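Local coordinates for protein FkbI (PDB 1R2J) that binds FAD and probably acts as an acyl-ACP dehydrogenase of the acyl-CoA dehydrogenase family in making the methoxymalonyl extender unit of the polyketide FK520, at residues Val135-Ala146 with Ala189-Arg200; Ile277-Ala285 with Ala299-Ala307. One frame throughout, in Å; residues are numbered along the deposited sequence.

Interaction 1: Val135-Ala146 with Ala189-Arg200; sequences VVDGHKVWTTAA and AGHADLHLDQVR. With FAD (flavin-adenine dinucleotide), chain B.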
loop_
_atom_site.group_PDB
_atom_site.type_symbol
_atom_site.label_atom_id
_atom_site.label_comp_id
_atom_site.label_asym_id
_atom_site.label_seq_id
_atom_site.Cartn_x
_atom_site.Cartn_y
_atom_site.Cartn_z
ATOM N N VAL A 135 -27.823 0.325 -0.414
ATOM C CA VAL A 135 -27.658 0.479 1.025
ATOM C C VAL A 135 -26.548 -0.445 1.522
ATOM O O VAL A 135 -26.632 -1.669 1.392
ATOM C CB VAL A 135 -28.965 0.145 1.777
ATOM C CG1 VAL A 135 -28.793 0.415 3.263
ATOM C CG2 VAL A 135 -30.117 0.973 1.220
ATOM N N VAL A 136 -25.495 0.146 2.078
ATOM C CA VAL A 136 -24.381 -0.639 2.594
ATOM C C VAL A 136 -24.378 -0.562 4.106
ATOM O O VAL A 136 -24.545 0.511 4.682
ATOM C CB VAL A 136 -23.019 -0.128 2.061
ATOM C CG1 VAL A 136 -22.896 1.361 2.292
ATOM C CG2 VAL A 136 -21.877 -0.867 2.759
ATOM N N ASP A 137 -24.193 -1.709 4.746
ATOM C CA ASP A 137 -24.183 -1.764 6.195
ATOM C C ASP A 137 -23.090 -2.715 6.660
ATOM O O ASP A 137 -23.071 -3.888 6.282
ATOM C CB ASP A 137 -25.539 -2.251 6.706
ATOM C CG ASP A 137 -25.724 -1.994 8.177
ATOM O OD1 ASP A 137 -25.885 -0.814 8.551
ATOM O OD2 ASP A 137 -25.698 -2.961 8.962
ATOM N N GLY A 138 -22.181 -2.208 7.484
ATOM C CA GLY A 138 -21.102 -3.047 7.969
ATOM C C GLY A 138 -20.043 -2.301 8.753
ATOM O O GLY A 138 -20.290 -1.222 9.295
ATOM N N HIS A 139 -18.853 -2.885 8.801
ATOM C CA HIS A 139 -17.734 -2.313 9.531
ATOM C C HIS A 139 -16.428 -2.825 8.930
ATOM O O HIS A 139 -16.299 -4.011 8.632
ATOM C CB HIS A 139 -17.818 -2.734 11.004
ATOM C CG HIS A 139 -16.766 -2.120 11.879
ATOM N ND1 HIS A 139 -15.418 -2.232 11.609
ATOM C CD2 HIS A 139 -16.860 -1.411 13.028
ATOM C CE1 HIS A 139 -14.729 -1.618 12.554
ATOM N NE2 HIS A 139 -15.580 -1.111 13.428
ATOM N N LYS A 140 -15.470 -1.925 8.738
ATOM C CA LYS A 140 -14.165 -2.299 8.203
ATOM C C LYS A 140 -13.134 -1.842 9.225
ATOM O O LYS A 140 -13.384 -0.905 9.989
ATOM C CB LYS A 140 -13.897 -1.619 6.856
ATOM C CG LYS A 140 -14.825 -2.050 5.723
ATOM C CD LYS A 140 -14.771 -3.554 5.488
ATOM C CE LYS A 140 -15.719 -3.982 4.375
ATOM N NZ LYS A 140 -15.747 -5.464 4.165
ATOM N N VAL A 141 -11.979 -2.499 9.244
ATOM C CA VAL A 141 -10.933 -2.148 10.190
ATOM C C VAL A 141 -9.625 -1.806 9.500
ATOM O O VAL A 141 -9.375 -2.231 8.370
ATOM C CB VAL A 141 -10.660 -3.304 11.173
ATOM C CG1 VAL A 141 -11.890 -3.567 12.027
ATOM C CG2 VAL A 141 -10.250 -4.559 10.396
ATOM N N TRP A 142 -8.802 -1.017 10.185
ATOM C CA TRP A 142 -7.491 -0.632 9.674
ATOM C C TRP A 142 -7.406 -0.101 8.252
ATOM O O TRP A 142 -6.372 -0.255 7.608
ATOM C CB TRP A 142 -6.537 -1.817 9.787
ATOM C CG TRP A 142 -5.944 -1.961 11.121
ATOM C CD1 TRP A 142 -6.434 -2.682 12.170
ATOM C CD2 TRP A 142 -4.737 -1.352 11.577
ATOM N NE1 TRP A 142 -5.600 -2.563 13.254
ATOM C CE2 TRP A 142 -4.549 -1.751 12.917
ATOM C CE3 TRP A 142 -3.793 -0.505 10.983
ATOM C CZ2 TRP A 142 -3.451 -1.333 13.676
ATOM C CZ3 TRP A 142 -2.703 -0.090 11.736
ATOM C CH2 TRP A 142 -2.542 -0.507 13.070
ATOM N N THR A 143 -8.461 0.532 7.758
ATOM C CA THR A 143 -8.445 1.053 6.396
ATOM C C THR A 143 -7.401 2.151 6.210
ATOM O O THR A 143 -7.503 3.225 6.802
ATOM C CB THR A 143 -9.823 1.608 6.010
ATOM O OG1 THR A 143 -10.828 0.661 6.389
ATOM C CG2 THR A 143 -9.904 1.832 4.509
ATOM N N THR A 144 -6.397 1.879 5.380
ATOM C CA THR A 144 -5.333 2.846 5.122
ATOM C C THR A 144 -5.812 4.107 4.407
ATOM O O THR A 144 -6.603 4.033 3.466
ATOM C CB THR A 144 -4.210 2.225 4.268
ATOM O OG1 THR A 144 -3.607 1.142 4.986
ATOM C CG2 THR A 144 -3.149 3.275 3.948
ATOM N N ALA A 145 -5.312 5.257 4.862
ATOM C CA ALA A 145 -5.642 6.561 4.292
ATOM C C ALA A 145 -7.110 6.969 4.454
ATOM O O ALA A 145 -7.521 8.029 3.974
ATOM C CB ALA A 145 -5.259 6.588 2.814
ATOM N N ALA A 146 -7.901 6.140 5.128
ATOM C CA ALA A 146 -9.319 6.444 5.315
ATOM C C ALA A 146 -9.557 7.796 5.993
ATOM O O ALA A 146 -10.557 8.460 5.732
ATOM C CB ALA A 146 -9.994 5.330 6.116
ATOM N N ALA A 189 -0.087 7.190 8.001
ATOM C CA ALA A 189 -0.890 6.748 6.866
ATOM C C ALA A 189 -2.397 6.952 7.011
ATOM O O ALA A 189 -3.158 6.629 6.096
ATOM C CB ALA A 189 -0.595 5.291 6.566
ATOM N N GLY A 190 -2.827 7.469 8.157
ATOM C CA GLY A 190 -4.243 7.715 8.370
ATOM C C GLY A 190 -5.142 6.492 8.431
ATOM O O GLY A 190 -6.224 6.494 7.848
ATOM N N HIS A 191 -4.708 5.453 9.138
ATOM C CA HIS A 191 -5.497 4.228 9.277
ATOM C C HIS A 191 -6.747 4.549 10.084
ATOM O O HIS A 191 -6.701 5.339 11.018
ATOM C CB HIS A 191 -4.699 3.162 10.035
ATOM C CG HIS A 191 -3.300 2.990 9.539
ATOM N ND1 HIS A 191 -3.006 2.389 8.335
ATOM C CD2 HIS A 191 -2.117 3.385 10.061
ATOM C CE1 HIS A 191 -1.701 2.426 8.133
ATOM N NE2 HIS A 191 -1.139 3.025 9.166
ATOM N N ALA A 192 -7.866 3.933 9.733
ATOM C CA ALA A 192 -9.091 4.179 10.474
ATOM C C ALA A 192 -10.119 3.094 10.207
ATOM O O ALA A 192 -10.165 2.531 9.116
ATOM C CB ALA A 192 -9.654 5.542 10.095
ATOM N N ASP A 193 -10.927 2.787 11.218
ATOM C CA ASP A 193 -11.970 1.788 11.060
ATOM C C ASP A 193 -13.157 2.517 10.443
ATOM O O ASP A 193 -13.317 3.725 10.633
ATOM C CB ASP A 193 -12.386 1.196 12.412
ATOM C CG ASP A 193 -11.238 0.499 13.131
ATOM O OD1 ASP A 193 -10.322 -0.020 12.455
ATOM O OD2 ASP A 193 -11.263 0.456 14.380
ATOM N N LEU A 194 -13.984 1.785 9.709
ATOM C CA LEU A 194 -15.149 2.374 9.071
ATOM C C LEU A 194 -16.437 1.820 9.675
ATOM O O LEU A 194 -16.656 0.608 9.701
ATOM C CB LEU A 194 -15.131 2.083 7.567
ATOM C CG LEU A 194 -13.863 2.451 6.796
ATOM C CD1 LEU A 194 -14.043 2.113 5.320
ATOM C CD2 LEU A 194 -13.561 3.931 6.982
ATOM N N HIS A 195 -17.284 2.710 10.169
ATOM C CA HIS A 195 -18.560 2.303 10.740
ATOM C C HIS A 195 -19.632 2.702 9.736
ATOM O O HIS A 195 -19.857 3.887 9.491
ATOM C CB HIS A 195 -18.782 3.008 12.074
ATOM C CG HIS A 195 -17.669 2.795 13.052
ATOM N ND1 HIS A 195 -17.444 1.585 13.671
ATOM C CD2 HIS A 195 -16.704 3.633 13.501
ATOM C CE1 HIS A 195 -16.389 1.687 14.459
ATOM N NE2 HIS A 195 -15.921 2.919 14.374
ATOM N N LEU A 196 -20.271 1.705 9.137
ATOM C CA LEU A 196 -21.307 1.953 8.144
ATOM C C LEU A 196 -22.688 1.550 8.660
ATOM O O LEU A 196 -23.047 0.372 8.652
ATOM C CB LEU A 196 -20.991 1.179 6.862
ATOM C CG LEU A 196 -19.631 1.453 6.211
ATOM C CD1 LEU A 196 -19.431 0.495 5.049
ATOM C CD2 LEU A 196 -19.551 2.895 5.739
ATOM N N ASP A 197 -23.460 2.542 9.096
ATOM C CA ASP A 197 -24.803 2.309 9.623
ATOM C C ASP A 197 -25.853 2.746 8.601
ATOM O O ASP A 197 -26.173 3.929 8.494
ATOM C CB ASP A 197 -24.968 3.075 10.943
ATOM C CG ASP A 197 -26.380 3.000 11.500
ATOM O OD1 ASP A 197 -26.990 1.910 11.452
ATOM O OD2 ASP A 197 -26.874 4.034 11.999
ATOM N N GLN A 198 -26.370 1.781 7.842
ATOM C CA GLN A 198 -27.376 2.048 6.812
ATOM C C GLN A 198 -27.010 3.256 5.962
ATOM O O GLN A 198 -27.663 4.292 6.043
ATOM C CB GLN A 198 -28.751 2.292 7.443
ATOM C CG GLN A 198 -29.369 1.082 8.106
ATOM C CD GLN A 198 -29.595 -0.058 7.135
ATOM O OE1 GLN A 198 -30.325 0.084 6.155
ATOM N NE2 GLN A 198 -28.974 -1.197 7.407
ATOM N N VAL A 199 -25.972 3.122 5.146
ATOM C CA VAL A 199 -25.537 4.221 4.291
ATOM C C VAL A 199 -26.201 4.142 2.924
ATOM O O VAL A 199 -26.059 3.145 2.215
ATOM C CB VAL A 199 -24.003 4.201 4.101
ATOM C CG1 VAL A 199 -23.583 5.297 3.138
ATOM C CG2 VAL A 199 -23.313 4.377 5.444
ATOM N N ARG A 200 -26.924 5.197 2.554
ATOM C CA ARG A 200 -27.604 5.230 1.264
ATOM C C ARG A 200 -26.796 5.970 0.200
ATOM O O ARG A 200 -26.379 7.109 0.400
ATOM C CB ARG A 200 -28.983 5.894 1.386
ATOM C CG ARG A 200 -30.026 5.098 2.157
ATOM C CD ARG A 200 -29.841 5.226 3.656
ATOM N NE ARG A 200 -30.837 4.450 4.397
ATOM C CZ ARG A 200 -30.968 4.473 5.721
ATOM N NH1 ARG A 200 -30.166 5.235 6.454
ATOM N NH2 ARG A 200 -31.898 3.732 6.315
HETATM P PA FAD B . -5.267 -12.988 11.285
HETATM O O1A FAD B . -5.599 -12.754 9.886
HETATM O O2A FAD B . -6.028 -12.816 12.574
HETATM O O5B FAD B . -3.790 -12.925 11.674
HETATM C C5B FAD B . -3.397 -14.240 11.654
HETATM C C4B FAD B . -1.974 -14.578 11.936
HETATM O O4B FAD B . -2.249 -16.001 11.682
HETATM C C3B FAD B . -1.144 -14.101 10.786
HETATM O O3B FAD B . 0.191 -14.107 11.171
HETATM C C2B FAD B . -1.415 -15.044 9.712
HETATM O O2B FAD B . -0.450 -15.232 8.645
HETATM C C1B FAD B . -1.711 -16.387 10.442
HETATM N N9A FAD B . -2.678 -17.159 9.734
HETATM C C8A FAD B . -4.068 -16.960 9.520
HETATM N N7A FAD B . -4.656 -17.872 8.804
HETATM C C5A FAD B . -3.649 -18.765 8.494
HETATM C C6A FAD B . -3.618 -19.956 7.762
HETATM N N6A FAD B . -4.707 -20.477 7.181
HETATM N N1A FAD B . -2.410 -20.615 7.643
HETATM C C2A FAD B . -1.289 -20.119 8.218
HETATM N N3A FAD B . -1.216 -18.942 8.969
HETATM C C4A FAD B . -2.508 -18.351 9.028
HETATM N N1 FAD B . -7.057 -3.966 5.442
HETATM C C2 FAD B . -7.861 -3.410 4.444
HETATM O O2 FAD B . -8.909 -3.960 4.057
HETATM N N3 FAD B . -7.487 -2.205 3.868
HETATM C C4 FAD B . -6.332 -1.459 4.219
HETATM O O4 FAD B . -6.086 -0.364 3.629
HETATM C C4X FAD B . -5.567 -2.014 5.220
HETATM N N5 FAD B . -4.388 -1.247 5.613
HETATM C C5X FAD B . -3.589 -1.760 6.657
HETATM C C6 FAD B . -2.437 -1.072 7.123
HETATM C C7 FAD B . -1.617 -1.521 8.201
HETATM C C7M FAD B . -0.399 -0.709 8.637
HETATM C C8 FAD B . -1.984 -2.731 8.854
HETATM C C8M FAD B . -1.228 -3.313 10.034
HETATM C C9 FAD B . -3.075 -3.445 8.429
HETATM C C9A FAD B . -3.891 -3.008 7.321
HETATM N N10 FAD B . -5.092 -3.744 6.830
HETATM C C10 FAD B . -5.932 -3.261 5.819
HETATM C "C1'" FAD B . -5.167 -4.951 7.533
HETATM C "C2'" FAD B . -4.356 -6.147 6.772
HETATM O "O2'" FAD B . -5.377 -6.544 5.812
HETATM C "C3'" FAD B . -4.264 -7.178 7.751
HETATM O "O3'" FAD B . -2.877 -7.304 8.155
HETATM C "C4'" FAD B . -4.644 -8.679 7.698
HETATM O "O4'" FAD B . -5.881 -9.083 7.177
HETATM C "C5'" FAD B . -4.586 -8.842 9.142
HETATM O "O5'" FAD B . -5.536 -9.718 9.668
HETATM P P FAD B . -5.594 -9.767 11.290
HETATM O O1P FAD B . -6.775 -10.028 10.617
HETATM O O2P FAD B . -6.385 -10.205 12.552
HETATM O O3P FAD B . -5.402 -11.378 11.399
#

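Interaction 2: Ile277-Ala285 with Ala299-Ala307; sequences IAARVCEYA and ATILAKHVA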
loop_
_atom_site.group_PDB
_atom_site.type_symbol
_atom_site.label_atom_id
_atom_site.label_comp_id
_atom_site.label_asym_id
_atom_site.label_seq_id
_atom_site.Cartn_x
_atom_site.Cartn_y
_atom_site.Cartn_z
ATOM N N ILE A 277 17.625 -8.353 -4.838
ATOM C CA ILE A 277 16.673 -9.448 -4.976
ATOM C C ILE A 277 15.241 -8.913 -5.065
ATOM O O ILE A 277 14.474 -9.305 -5.951
ATOM C CB ILE A 277 16.771 -10.425 -3.783
ATOM C CG1 ILE A 277 18.080 -11.214 -3.860
ATOM C CG2 ILE A 277 15.575 -11.407 -3.793
ATOM C CD1 ILE A 277 18.309 -12.084 -2.655
ATOM N N ALA A 278 14.887 -8.019 -4.148
ATOM C CA ALA A 278 13.549 -7.432 -4.136
ATOM C C ALA A 278 13.247 -6.690 -5.444
ATOM O O ALA A 278 12.146 -6.785 -5.988
ATOM C CB ALA A 278 13.410 -6.480 -2.940
ATOM N N ALA A 279 14.228 -5.955 -5.953
ATOM C CA ALA A 279 14.036 -5.213 -7.196
ATOM C C ALA A 279 13.803 -6.141 -8.394
ATOM O O ALA A 279 12.894 -5.918 -9.199
ATOM C CB ALA A 279 15.242 -4.312 -7.456
ATOM N N ARG A 280 14.623 -7.181 -8.508
ATOM C CA ARG A 280 14.508 -8.127 -9.609
ATOM C C ARG A 280 13.129 -8.774 -9.648
ATOM O O ARG A 280 12.494 -8.834 -10.696
ATOM C CB ARG A 280 15.568 -9.228 -9.483
ATOM C CG ARG A 280 17.024 -8.747 -9.499
ATOM C CD ARG A 280 17.395 -8.069 -10.801
ATOM N NE ARG A 280 17.119 -6.635 -10.783
ATOM C CZ ARG A 280 17.889 -5.725 -10.193
ATOM N NH1 ARG A 280 19.001 -6.085 -9.559
ATOM N NH2 ARG A 280 17.552 -4.448 -10.251
ATOM N N VAL A 281 12.662 -9.246 -8.495
ATOM C CA VAL A 281 11.366 -9.905 -8.434
ATOM C C VAL A 281 10.228 -8.929 -8.739
ATOM O O VAL A 281 9.223 -9.304 -9.355
ATOM C CB VAL A 281 11.169 -10.597 -7.052
ATOM C CG1 VAL A 281 11.058 -9.562 -5.946
ATOM C CG2 VAL A 281 9.947 -11.490 -7.092
ATOM N N CYS A 282 10.393 -7.672 -8.333
ATOM C CA CYS A 282 9.369 -6.653 -8.585
ATOM C C CYS A 282 9.310 -6.320 -10.070
ATOM O O CYS A 282 8.230 -6.121 -10.631
ATOM C CB CYS A 282 9.657 -5.381 -7.789
ATOM S SG CYS A 282 9.455 -5.582 -6.010
ATOM N N GLU A 283 10.483 -6.271 -10.698
ATOM C CA GLU A 283 10.587 -5.980 -12.120
ATOM C C GLU A 283 9.922 -7.086 -12.945
ATOM O O GLU A 283 9.200 -6.813 -13.908
ATOM C CB GLU A 283 12.063 -5.853 -12.512
ATOM C CG GLU A 283 12.740 -4.603 -11.958
ATOM C CD GLU A 283 14.247 -4.723 -11.948
ATOM O OE1 GLU A 283 14.923 -3.813 -11.427
ATOM O OE2 GLU A 283 14.760 -5.737 -12.459
ATOM N N TYR A 284 10.174 -8.331 -12.558
ATOM C CA TYR A 284 9.606 -9.489 -13.240
ATOM C C TYR A 284 8.074 -9.465 -13.174
ATOM O O TYR A 284 7.386 -9.695 -14.180
ATOM C CB TYR A 284 10.128 -10.771 -12.588
ATOM C CG TYR A 284 9.661 -12.050 -13.239
ATOM C CD1 TYR A 284 10.274 -12.535 -14.396
ATOM C CD2 TYR A 284 8.620 -12.791 -12.685
ATOM C CE1 TYR A 284 9.860 -13.739 -14.979
ATOM C CE2 TYR A 284 8.197 -13.989 -13.262
ATOM C CZ TYR A 284 8.823 -14.456 -14.403
ATOM O OH TYR A 284 8.415 -15.645 -14.956
ATOM N N ALA A 285 7.538 -9.192 -11.990
ATOM C CA ALA A 285 6.093 -9.150 -11.821
ATOM C C ALA A 285 5.498 -7.984 -12.607
ATOM O O ALA A 285 4.412 -8.102 -13.184
ATOM C CB ALA A 285 5.738 -9.024 -10.346
ATOM N N ALA A 299 3.461 -14.211 -9.757
ATOM C CA ALA A 299 4.680 -13.407 -9.756
ATOM C C ALA A 299 4.520 -12.195 -8.835
ATOM O O ALA A 299 5.484 -11.734 -8.225
ATOM C CB ALA A 299 5.012 -12.953 -11.161
ATOM N N THR A 300 3.298 -11.682 -8.743
ATOM C CA THR A 300 3.012 -10.541 -7.888
ATOM C C THR A 300 2.991 -10.965 -6.417
ATOM O O THR A 300 3.508 -10.256 -5.553
ATOM C CB THR A 300 1.663 -9.891 -8.270
ATOM O OG1 THR A 300 1.771 -9.311 -9.580
ATOM C CG2 THR A 300 1.281 -8.808 -7.263
ATOM N N ILE A 301 2.390 -12.117 -6.128
ATOM C CA ILE A 301 2.353 -12.621 -4.753
ATOM C C ILE A 301 3.810 -12.854 -4.332
ATOM O O ILE A 301 4.228 -12.521 -3.219
ATOM C CB ILE A 301 1.594 -13.970 -4.664
ATOM C CG1 ILE A 301 0.089 -13.752 -4.901
ATOM C CG2 ILE A 301 1.830 -14.608 -3.302
ATOM C CD1 ILE A 301 -0.682 -15.046 -5.191
ATOM N N LEU A 302 4.573 -13.430 -5.253
ATOM C CA LEU A 302 5.975 -13.720 -5.021
ATOM C C LEU A 302 6.765 -12.448 -4.711
ATOM O O LEU A 302 7.545 -12.411 -3.759
ATOM C CB LEU A 302 6.560 -14.411 -6.252
ATOM C CG LEU A 302 8.062 -14.678 -6.239
ATOM C CD1 LEU A 302 8.387 -15.679 -5.170
ATOM C CD2 LEU A 302 8.488 -15.196 -7.599
ATOM N N ALA A 303 6.545 -11.401 -5.504
ATOM C CA ALA A 303 7.252 -10.136 -5.309
ATOM C C ALA A 303 6.952 -9.498 -3.962
ATOM O O ALA A 303 7.857 -9.041 -3.259
ATOM C CB ALA A 303 6.904 -9.167 -6.423
ATOM N N LYS A 304 5.677 -9.452 -3.605
ATOM C CA LYS A 304 5.292 -8.861 -2.341
ATOM C C LYS A 304 5.917 -9.651 -1.199
ATOM O O LYS A 304 6.513 -9.077 -0.291
ATOM C CB LYS A 304 3.760 -8.841 -2.206
ATOM C CG LYS A 304 3.255 -8.199 -0.926
ATOM C CD LYS A 304 3.117 -9.207 0.205
ATOM C CE LYS A 304 3.054 -8.506 1.560
ATOM N NZ LYS A 304 3.263 -9.457 2.694
ATOM N N HIS A 305 5.789 -10.971 -1.267
ATOM C CA HIS A 305 6.312 -11.862 -0.235
ATOM C C HIS A 305 7.813 -11.692 0.015
ATOM O O HIS A 305 8.241 -11.417 1.142
ATOM C CB HIS A 305 5.999 -13.319 -0.607
ATOM C CG HIS A 305 6.461 -14.317 0.407
ATOM N ND1 HIS A 305 6.059 -14.279 1.728
ATOM C CD2 HIS A 305 7.270 -15.397 0.290
ATOM C CE1 HIS A 305 6.601 -15.294 2.378
ATOM N NE2 HIS A 305 7.340 -15.987 1.530
ATOM N N VAL A 306 8.607 -11.847 -1.039
ATOM C CA VAL A 306 10.051 -11.720 -0.928
ATOM C C VAL A 306 10.512 -10.317 -0.545
ATOM O O VAL A 306 11.362 -10.163 0.327
ATOM C CB VAL A 306 10.747 -12.126 -2.242
ATOM C CG1 VAL A 306 10.529 -13.604 -2.515
ATOM C CG2 VAL A 306 10.199 -11.314 -3.380
ATOM N N ALA A 307 9.958 -9.296 -1.196
ATOM C CA ALA A 307 10.352 -7.921 -0.907
ATOM C C ALA A 307 10.047 -7.581 0.547
ATOM O O ALA A 307 10.831 -6.917 1.216
ATOM C CB ALA A 307 9.630 -6.952 -1.846
HETATM O O HOH W 1 8.065 -11.921 -9.615
#

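Interaction 1: Val135-Ala146 with Ala189-Arg200
Ala-189 offers its carbonyl O to the N of Ala-145 in a weak bond, at the type II turn that runs from Thr-143 to Ala-146. Two residues on, the His-191 ring receives CZ3 of Trp-142 over one face, the two ring planes inclined at 52°, while OG1 of Thr-144 lies at its edge, in plane. His-191 NE2 is held by the carbonyl of Cys-186, and its CE1 comes within 3.4 Å of FAD C7M. Thr-144 grips the flavin twice, its N bonding FAD O4 at 2.9 Å and its OG1 donating to FAD N5 at 2.6 Å. The hydroxyl gets there because it lies beside the backbone N (chi1 -63°). This end of an antiparallel beta ladder in the family's middle domain thus supports the isoalloxazine. Next, Asp-193 spans the bulge between Lys-140 and Thr-143, its OD1 taking the N of Trp-142 at 2.9 Å, nearly head-on. Leu-194 exchanges backbone bonds with Lys-140 and sets its CD2 against CB of Ala-146, 3.9 Å away. The side chains of His-195 and His-139 point the same way, but their rings meet obliquely, with planes at 82°. Leu-196 pairs with Gly-138 and rests CD1 on CG2 of Val-136 at 3.6 Å. At the second bulge the N of Gln-198 meets the anti lone pair of Asp-137 OD1 at 2.7 Å, while Asp-137 OD2 reaches Arg-126. Val-199 CB then packs against Val-136 CG1, 3.5 Å away.

Interaction 2: Ile277-Ala285 with Ala299-Ala307
Helical segments 277-285 and 299-307 run antiparallel, their axes 8.5 Å apart at closest approach and crossing at -162°. Such closeness illustrates how alanines let helices approach: Ala-278 lies opposite Ala-307, Val-281 opposite Ala-303 and Ala-285 opposite Ala-299, with CA atoms of Ala-278 and Ala-307 4.6 Å apart. Val-281 is the one branched residue of the first segment pointing into the seam. Its CG2, trans to the backbone N, leans on CA of Ala-303 at 3.5 Å and on CG of Leu-302 at 3.8 Å, while CG1 turns to Val-306. One turn further on, the methyl of Ala-285 sits over the backbone of Ala-299, its CB 3.5 Å from Ala-299 O. Beside it the Tyr-284 ring brings CD2 to within 3.9 Å of Ala-299 CB. A water joins the two backbones, donating to Val-281 O and to Ala-299 O, each at 2.9 Å, a second donor for each carbonyl, which already accepts a helical N-H from Ala-285 and Ala-303 respectively. Within the C-terminal helical domain, Cys-282 and Ala-278 of this hairpin also touch helix 219-248, through Trp-231, Val-234 and Leu-237, while Ile-301 and His-305 rest on helix 350-361.

In the fold
The two interactions come in series along the chain, interaction 1 in the family's middle domain and interaction 2 in its C-terminal one. Their centres lie about 30 Å apart, on opposite sides of the chain's centre, and their nearest atoms remain about 12 Å from each other. They share no strand or helix: 135-146 with 189-200 belongs to an antiparallel sheet, whereas 277-285 with 299-307 joins two consecutive long helices. FAD touches both domains: residues of interaction 1 hold its flavin ring, and Ser-349 and Glu-351 of the C-terminal region also bond the cofactor. Interaction 2 lies away from that site, within the helical part of the fold.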